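Side-chain contacts in type II restriction enzyme MUNI (Mycoplasma, PDB 1D02), which recognises the double-stranded DNA sequence 5'-CAATTG-3' as a homodimer and cleaves it after the first C, leaving 5'-phosphates: residues Q25-Y28 and N29-A33; F178-R181 and P182-G186; L189-H192 and F193-L197; L10-Q13 and A14-G17. The protein carries 1 engineered substitution. All blocks are in the same frame, centred on the assembly; numbering follows the deposited sequence.

Overall arrangement
All four contacts are local. Contacts 1, 3 and 4 lie in three helices packed together, and contact 2 is the turn that joins strand 177-180 of the five-stranded mixed sheet to helix 186-197. Contact 3, in that helix, is the most buried and rests on the sheet; contact 4, centred about 22 Å from the chain centre, lies at the surface. Contacts 1 and 4 are both helix N-termini capped by asparagine, but contact 1 is a reciprocal capping box and contact 4 a simple N-cap in which Asn-11 accepts from Ala-14 N. Direct contacts join them: Val-30 CG1 packs 3.4 Å from Val-190 CG2, and Gln-25 OE1 lies 2.7 Å from Gly-186 N, a probable hydrogen bond.

Contact 1: residues Q25-Y28 and N29-A33; sequences QNLY and NVFNA
A capping box between Asn-26 and Asn-29 starts the helix 27-34. Asn-26 OD1 accepts from Asn-29 N at 2.9 Å, and in return Asn-29 OD1 takes the N-H of Asn-26 at 2.8 Å, an almost straight bond with 175° at the hydrogen. Both side chains have CG between the backbone N and the carbonyl carbon (chi1 near 60° in both), which folds each amide back toward the other's backbone. The two amide planes lie stacked, only 10° apart. Asn-29 ND2 binds the carbonyl of Glu-24; with OD1 held by Asn-26 N, this second bond fixes the rotation of the amide. The first helical turn follows, with Val-30 N bonded to Asn-26 O and Phe-31 N to Leu-27 O.

Just before the helix, Gln-25 CB lies 3.8 Å from Val-30 CG2, the two side chains crossing at about a right angle. Gln-25 OE1 reaches on to Gly-186 N, and Tyr-28 carries its hydroxyl to the carbonyl of Ala-83. Leu-27 and Phe-31 face the helix 186-197, where both touch Leu-189. Between these two, one turn apart, Leu-27 CG meets the edge of the Phe-31 ring in its plane, 3.7 Å from CD1.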
# COMPACT_ATOMS: atom_id res chain seq x y z
N GLN D 25 20.32 13.10 -16.01
CA GLN D 25 18.87 13.17 -16.12
C GLN D 25 18.16 12.59 -14.92
O GLN D 25 18.59 11.59 -14.34
CB GLN D 25 18.41 12.40 -17.35
CG GLN D 25 18.88 12.96 -18.68
CD GLN D 25 18.19 12.29 -19.85
OE1 GLN D 25 17.82 11.12 -19.77
NE2 GLN D 25 18.01 13.01 -20.95
N ASN D 26 17.08 13.25 -14.52
CA ASN D 26 16.24 12.78 -13.42
C ASN D 26 14.80 13.02 -13.92
O ASN D 26 14.62 13.61 -15.00
CB ASN D 26 16.52 13.52 -12.12
CG ASN D 26 16.43 15.02 -12.27
OD1 ASN D 26 15.36 15.56 -12.54
ND2 ASN D 26 17.56 15.71 -12.10
N LEU D 27 13.79 12.55 -13.19
CA LEU D 27 12.42 12.70 -13.68
C LEU D 27 12.00 14.14 -13.92
O LEU D 27 11.27 14.45 -14.88
CB LEU D 27 11.42 12.03 -12.73
CG LEU D 27 9.94 12.03 -13.17
CD1 LEU D 27 9.31 10.71 -12.68
CD2 LEU D 27 9.18 13.24 -12.61
N TYR D 28 12.46 15.03 -13.05
CA TYR D 28 12.11 16.43 -13.16
C TYR D 28 12.71 17.16 -14.36
O TYR D 28 11.97 17.82 -15.11
CB TYR D 28 12.47 17.16 -11.86
CG TYR D 28 11.86 16.47 -10.67
CD1 TYR D 28 12.59 15.53 -9.91
CD2 TYR D 28 10.55 16.72 -10.32
CE1 TYR D 28 11.98 14.87 -8.82
CE2 TYR D 28 9.95 16.07 -9.26
CZ TYR D 28 10.65 15.16 -8.52
OH TYR D 28 9.99 14.52 -7.49
N ASN D 29 14.03 17.08 -14.57
CA ASN D 29 14.53 17.83 -15.72
C ASN D 29 14.08 17.21 -17.06
O ASN D 29 13.87 17.93 -18.04
CB ASN D 29 16.06 18.10 -15.65
CG ASN D 29 16.93 16.85 -15.63
OD1 ASN D 29 16.47 15.72 -15.75
ND2 ASN D 29 18.24 17.07 -15.48
N VAL D 30 13.84 15.91 -17.07
CA VAL D 30 13.37 15.22 -18.26
C VAL D 30 11.95 15.70 -18.61
O VAL D 30 11.68 16.12 -19.75
CB VAL D 30 13.37 13.68 -18.03
CG1 VAL D 30 12.45 12.95 -19.03
CG2 VAL D 30 14.81 13.14 -18.15
N PHE D 31 11.03 15.69 -17.65
CA PHE D 31 9.69 16.13 -17.99
C PHE D 31 9.61 17.64 -18.21
O PHE D 31 8.83 18.09 -19.05
CB PHE D 31 8.66 15.68 -16.93
CG PHE D 31 8.12 14.30 -17.19
CD1 PHE D 31 8.45 13.23 -16.37
CD2 PHE D 31 7.29 14.07 -18.30
CE1 PHE D 31 7.97 11.96 -16.65
CE2 PHE D 31 6.82 12.79 -18.58
CZ PHE D 31 7.16 11.74 -17.75
N ASN D 32 10.39 18.42 -17.46
CA ASN D 32 10.38 19.87 -17.68
C ASN D 32 10.84 20.16 -19.10
O ASN D 32 10.28 21.03 -19.78
CB ASN D 32 11.31 20.58 -16.68
CG ASN D 32 10.70 20.71 -15.31
OD1 ASN D 32 11.41 20.77 -14.29
ND2 ASN D 32 9.38 20.80 -15.27
N ALA D 33 11.84 19.44 -19.58
CA ALA D 33 12.30 19.69 -20.94
C ALA D 33 11.25 19.30 -21.97
O ALA D 33 10.93 20.07 -22.88
CB ALA D 33 13.61 18.92 -21.23

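Contact 2: residues F178-R181 and P182-G186; sequences FMWR and PNESG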
# COMPACT_ATOMS: atom_id res chain seq x y z
N PHE D 178 6.07 2.39 -13.69
CA PHE D 178 7.10 2.30 -14.73
C PHE D 178 8.42 2.04 -14.05
O PHE D 178 8.73 2.67 -13.03
CB PHE D 178 7.19 3.59 -15.56
CG PHE D 178 8.33 3.58 -16.54
CD1 PHE D 178 8.26 2.84 -17.73
CD2 PHE D 178 9.48 4.33 -16.28
CE1 PHE D 178 9.33 2.85 -18.64
CE2 PHE D 178 10.55 4.34 -17.20
CZ PHE D 178 10.47 3.60 -18.37
N MET D 179 9.20 1.11 -14.60
CA MET D 179 10.52 0.74 -14.08
C MET D 179 11.55 1.53 -14.88
O MET D 179 11.81 1.18 -16.04
CB MET D 179 10.78 -0.76 -14.28
CG MET D 179 9.78 -1.66 -13.60
SD MET D 179 10.17 -1.81 -11.86
CE MET D 179 8.90 -2.93 -11.30
N TRP D 180 12.13 2.57 -14.29
CA TRP D 180 13.12 3.38 -15.00
C TRP D 180 14.47 2.81 -14.57
O TRP D 180 15.00 3.13 -13.51
CB TRP D 180 12.99 4.85 -14.60
CG TRP D 180 13.69 5.79 -15.57
CD1 TRP D 180 14.14 5.49 -16.83
CD2 TRP D 180 14.01 7.17 -15.34
NE1 TRP D 180 14.74 6.60 -17.39
CE2 TRP D 180 14.67 7.64 -16.50
CE3 TRP D 180 13.82 8.05 -14.27
CZ2 TRP D 180 15.14 8.94 -16.62
CZ3 TRP D 180 14.28 9.36 -14.39
CH2 TRP D 180 14.93 9.80 -15.55
N ARG D 181 15.02 1.96 -15.44
CA ARG D 181 16.26 1.25 -15.14
C ARG D 181 17.54 2.07 -15.21
O ARG D 181 17.60 3.09 -15.90
CB ARG D 181 16.34 -0.01 -16.02
CG ARG D 181 15.15 -0.95 -15.76
CD ARG D 181 15.16 -2.33 -16.47
NE ARG D 181 14.13 -3.15 -15.83
CZ ARG D 181 12.88 -3.29 -16.24
NH1 ARG D 181 12.46 -2.69 -17.36
NH2 ARG D 181 12.01 -3.95 -15.49
N PRO D 182 18.58 1.63 -14.50
CA PRO D 182 19.88 2.31 -14.48
C PRO D 182 20.34 2.41 -15.94
O PRO D 182 20.16 1.49 -16.74
CB PRO D 182 20.76 1.33 -13.70
CG PRO D 182 19.80 0.73 -12.72
CD PRO D 182 18.58 0.46 -13.59
N ASN D 183 20.90 3.55 -16.31
CA ASN D 183 21.38 3.71 -17.68
C ASN D 183 20.30 3.98 -18.71
O ASN D 183 20.64 4.28 -19.86
CB ASN D 183 22.18 2.50 -18.19
CG ASN D 183 23.24 2.04 -17.20
OD1 ASN D 183 23.96 2.85 -16.61
ND2 ASN D 183 23.35 0.72 -17.02
N GLU D 184 19.03 3.88 -18.35
CA GLU D 184 17.98 4.15 -19.32
C GLU D 184 17.85 5.65 -19.46
O GLU D 184 18.00 6.38 -18.49
CB GLU D 184 16.67 3.54 -18.87
CG GLU D 184 15.59 3.60 -19.94
CD GLU D 184 16.06 2.99 -21.25
OE1 GLU D 184 16.25 1.76 -21.29
OE2 GLU D 184 16.23 3.74 -22.24
N SER D 185 17.60 6.13 -20.66
CA SER D 185 17.48 7.57 -20.83
C SER D 185 16.07 8.05 -20.53
O SER D 185 15.17 7.23 -20.32
CB SER D 185 17.87 7.99 -22.26
OG SER D 185 16.97 7.42 -23.18
N GLY D 186 15.90 9.36 -20.50
CA GLY D 186 14.61 9.96 -20.22
C GLY D 186 13.54 9.66 -21.26
O GLY D 186 12.35 9.59 -20.94
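This is a turn contact where strand 177-180 leaves the sheet and the chain doubles back toward the helix 186-197: Trp-180 and Arg-181 meet the residues that follow them. The indole of Trp-180 does most of the touching. Its NE1 donates to Ser-185 O at 3.0 Å, with 153° at the hydrogen. That oxygen lies near the ring plane, whereas the donor stands well above the carbonyl plane of Ser-185, 66° out. Further along the same indole, CZ2 packs 3.8 Å from Gly-186 CA. Glu-184 closes on the pyrrole end, its CB 3.8 Å from Trp-180 CD1 and its CG at the ring edge, in plane.

The backbone between them is a type II beta turn from Arg-181 to Glu-184, closed by Glu-184 N donating to Arg-181 O at 2.9 Å. Asn-183, in its third position, has a positive phi of 78°, as such a turn requires. Bent at chi2, the Glu-184 side chain folds back so that OE2 accepts from Ser-185 N at 3.2 Å, met from above the carboxylate plane. Arg-181 extends the other way: Met-179 CB lies 3.6 Å above one face of its guanidinium, toward the rim. Arg-181 NE binds the carbonyl of Thr-157, and its side chain packs on Ile-66 of the second subunit.

Contact 3: residues L189-H192 and F193-L197; sequences LVQH and FNEKL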
# COMPACT_ATOMS: atom_id res chain seq x y z
N LEU D 189 11.14 6.90 -20.32
CA LEU D 189 10.26 7.34 -19.24
C LEU D 189 9.10 8.15 -19.83
O LEU D 189 7.93 7.89 -19.53
CB LEU D 189 11.04 8.21 -18.23
CG LEU D 189 10.20 8.92 -17.15
CD1 LEU D 189 9.63 7.89 -16.19
CD2 LEU D 189 11.08 9.94 -16.40
N VAL D 190 9.43 9.11 -20.68
CA VAL D 190 8.40 9.96 -21.28
C VAL D 190 7.51 9.15 -22.23
O VAL D 190 6.29 9.36 -22.28
CB VAL D 190 9.02 11.20 -22.02
CG1 VAL D 190 7.91 12.06 -22.61
CG2 VAL D 190 9.84 12.06 -21.04
N GLN D 191 8.09 8.20 -22.96
CA GLN D 191 7.29 7.39 -23.89
C GLN D 191 6.21 6.63 -23.12
O GLN D 191 5.10 6.46 -23.62
CB GLN D 191 8.16 6.41 -24.68
CG GLN D 191 9.06 7.12 -25.70
CD GLN D 191 9.97 6.17 -26.45
OE1 GLN D 191 10.52 5.24 -25.82
NE2 GLN D 191 10.17 6.37 -27.67
N HIS D 192 6.52 6.18 -21.90
CA HIS D 192 5.50 5.46 -21.13
C HIS D 192 4.32 6.39 -20.87
O HIS D 192 3.16 6.03 -21.11
CB HIS D 192 6.06 4.95 -19.80
CG HIS D 192 5.11 4.09 -19.04
ND1 HIS D 192 4.10 4.60 -18.25
CD2 HIS D 192 4.96 2.74 -19.00
CE1 HIS D 192 3.37 3.61 -17.77
NE2 HIS D 192 3.87 2.47 -18.21
N PHE D 193 4.61 7.59 -20.37
CA PHE D 193 3.56 8.57 -20.11
C PHE D 193 2.81 8.91 -21.41
O PHE D 193 1.59 8.87 -21.48
CB PHE D 193 4.18 9.87 -19.57
CG PHE D 193 3.23 11.03 -19.55
CD1 PHE D 193 2.23 11.12 -18.59
CD2 PHE D 193 3.34 12.04 -20.51
CE1 PHE D 193 1.34 12.21 -18.58
CE2 PHE D 193 2.46 13.13 -20.52
CZ PHE D 193 1.45 13.21 -19.55
N ASN D 194 3.58 9.23 -22.45
CA ASN D 194 3.00 9.62 -23.74
C ASN D 194 2.04 8.60 -24.34
O ASN D 194 0.93 8.95 -24.79
CB ASN D 194 4.13 9.89 -24.73
CG ASN D 194 3.67 10.56 -25.98
OD1 ASN D 194 3.93 10.08 -27.09
ND2 ASN D 194 2.97 11.68 -25.83
N GLU D 195 2.45 7.35 -24.34
CA GLU D 195 1.68 6.27 -24.94
C GLU D 195 0.58 5.67 -24.08
O GLU D 195 -0.45 5.24 -24.60
CB GLU D 195 2.63 5.15 -25.37
CG GLU D 195 3.56 5.51 -26.54
CD GLU D 195 4.79 4.59 -26.67
OE1 GLU D 195 4.78 3.47 -26.12
OE2 GLU D 195 5.77 5.01 -27.33
N LYS D 196 0.78 5.68 -22.77
CA LYS D 196 -0.17 5.03 -21.88
C LYS D 196 -0.99 5.85 -20.90
O LYS D 196 -2.04 5.39 -20.45
CB LYS D 196 0.58 3.96 -21.10
CG LYS D 196 1.27 2.96 -22.02
CD LYS D 196 2.23 2.07 -21.28
CE LYS D 196 2.70 0.96 -22.20
NZ LYS D 196 3.89 0.26 -21.66
N LEU D 197 -0.54 7.06 -20.57
CA LEU D 197 -1.22 7.86 -19.57
C LEU D 197 -1.72 9.24 -20.00
O LEU D 197 -2.72 9.73 -19.49
CB LEU D 197 -0.29 8.03 -18.37
CG LEU D 197 0.28 6.73 -17.77
CD1 LEU D 197 1.38 7.08 -16.72
CD2 LEU D 197 -0.84 5.94 -17.11
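Asn-194 N donates to Val-190 O at 2.7 Å, a nearly straight bond (172°) and the shortest of the hydrogen bonds along this part of the helix 186-197. The next two rungs are regular: Glu-195 N to Gln-191 O, and Lys-196 N to His-192 O at 2.9 Å. The preceding rung, Phe-193 N to Leu-189 O, is weak at 3.4 Å. A wider pi-type turn spans 193-197, although Leu-197 N still donates to Phe-193 O.

The side-chain contact centres on His-192. CG stands opposite the backbone N (chi1 -174°), beside the carbonyl carbon, which carries the imidazole along the helix toward the residues one turn later. Over one face comes Lys-196 CD, 3.8 Å from the ring centroid and 25° off the normal, a CH-pi contact displaced toward the rim. The extended lysine chain crosses the imidazole at about a right angle and runs on to a long, weak ion pair with Asp-175. Leu-197 CD1 instead lies at the ring edge, in its plane. Beside it, Gln-191 CB lies 3.8 Å from Glu-195 OE2, one turn on.

The imidazole also meets the rings of Trp-149, nearly parallel to it, and Phe-178, so it lies against the strands 148-153 and 177-180. Val-190 turns to the helices 12-21 and 27-34, and Leu-189, Phe-193 and Leu-197 touch Trp-149 of strand 148-153.

Contact 4: residues L10-Q13 and A14-G17; sequences LNWQ and ALAG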
# COMPACT_ATOMS: atom_id res chain seq x y z
N LEU D 10 4.40 16.27 -27.56
CA LEU D 10 5.40 16.67 -26.60
C LEU D 10 6.63 17.26 -27.30
O LEU D 10 6.80 17.09 -28.52
CB LEU D 10 5.75 15.45 -25.73
CG LEU D 10 4.58 14.88 -24.92
CD1 LEU D 10 5.09 13.78 -23.96
CD2 LEU D 10 3.97 15.99 -24.09
N ASN D 11 7.48 17.96 -26.54
CA ASN D 11 8.67 18.60 -27.12
C ASN D 11 9.86 17.68 -27.07
O ASN D 11 10.77 17.86 -26.25
CB ASN D 11 8.96 19.88 -26.35
CG ASN D 11 9.94 20.79 -27.07
OD1 ASN D 11 10.71 20.34 -27.93
ND2 ASN D 11 9.96 22.06 -26.68
N TRP D 12 9.86 16.70 -27.97
CA TRP D 12 10.91 15.72 -28.02
C TRP D 12 12.27 16.34 -28.34
O TRP D 12 13.29 15.82 -27.90
CB TRP D 12 10.54 14.63 -29.03
CG TRP D 12 9.28 13.89 -28.62
CD1 TRP D 12 8.00 14.09 -29.09
CD2 TRP D 12 9.18 12.85 -27.61
NE1 TRP D 12 7.12 13.25 -28.44
CE2 TRP D 12 7.81 12.48 -27.54
CE3 TRP D 12 10.11 12.21 -26.77
CZ2 TRP D 12 7.35 11.49 -26.66
CZ3 TRP D 12 9.65 11.23 -25.89
CH2 TRP D 12 8.28 10.87 -25.84
N GLN D 13 12.28 17.44 -29.10
CA GLN D 13 13.56 18.08 -29.43
C GLN D 13 14.22 18.67 -28.19
O GLN D 13 15.45 18.60 -28.05
CB GLN D 13 13.36 19.17 -30.48
CG GLN D 13 12.84 18.64 -31.83
CD GLN D 13 11.34 18.88 -32.00
OE1 GLN D 13 10.57 18.75 -31.03
NE2 GLN D 13 10.92 19.22 -33.23
N ALA D 14 13.42 19.23 -27.27
CA ALA D 14 13.99 19.81 -26.06
C ALA D 14 14.58 18.69 -25.21
O ALA D 14 15.63 18.87 -24.62
CB ALA D 14 12.94 20.56 -25.26
N LEU D 15 13.90 17.54 -25.16
CA LEU D 15 14.43 16.40 -24.38
C LEU D 15 15.74 15.88 -25.02
O LEU D 15 16.71 15.53 -24.30
CB LEU D 15 13.39 15.27 -24.30
CG LEU D 15 13.86 13.99 -23.59
CD1 LEU D 15 14.31 14.33 -22.16
CD2 LEU D 15 12.75 12.97 -23.53
N ALA D 16 15.77 15.82 -26.35
CA ALA D 16 16.98 15.36 -27.03
C ALA D 16 18.12 16.34 -26.71
O ALA D 16 19.28 15.93 -26.55
CB ALA D 16 16.74 15.25 -28.54
N GLY D 17 17.81 17.62 -26.61
CA GLY D 17 18.84 18.60 -26.27
C GLY D 17 19.41 18.34 -24.87
O GLY D 17 20.62 18.42 -24.65
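A chi1 of -166° swings the amide of Asn-11 away from its own backbone N and directs OD1 to the backbone N-H of Ala-14. The result is an N-cap of the helix 12-21. Asn-11 OD1 accepts from Ala-14 N at 3.0 Å, with an N-H...O angle of 149°; the donor stands above the plane of the side-chain carbonyl, 57° out of it, and not on a lone pair. The methyl of Ala-14 packs against the same amide, its CB 3.5 Å from Asn-11 CG.

Asn-11 is also the centre of an inverse gamma turn, closed by a weak bond from Trp-12 N to Leu-10 O, through which the chain enters the helix. Its backbone oxygen accepts weak bonds from both Ala-14 N and Leu-15 N, so the N-H of Ala-14 is shared between two oxygens of one residue. The opening turn is firmer beyond this point: Ala-16 N reaches Trp-12 O and Gly-17 N reaches Gln-13 O, each at 2.9 Å. The other end of the Asn-11 amide is held as well, since ND2 donates to the carbonyl of Glu-36, just past the helix 27-34.

Trp-12 lies on the side of the helix that meets the helix 186-197, touching Val-190 and Asn-194. Leu-10 CB sits 3.6 Å above one face of its indole, offset toward the rim. One turn on, Leu-15 CD2 approaches Trp-12 CE3 at 4.2 Å.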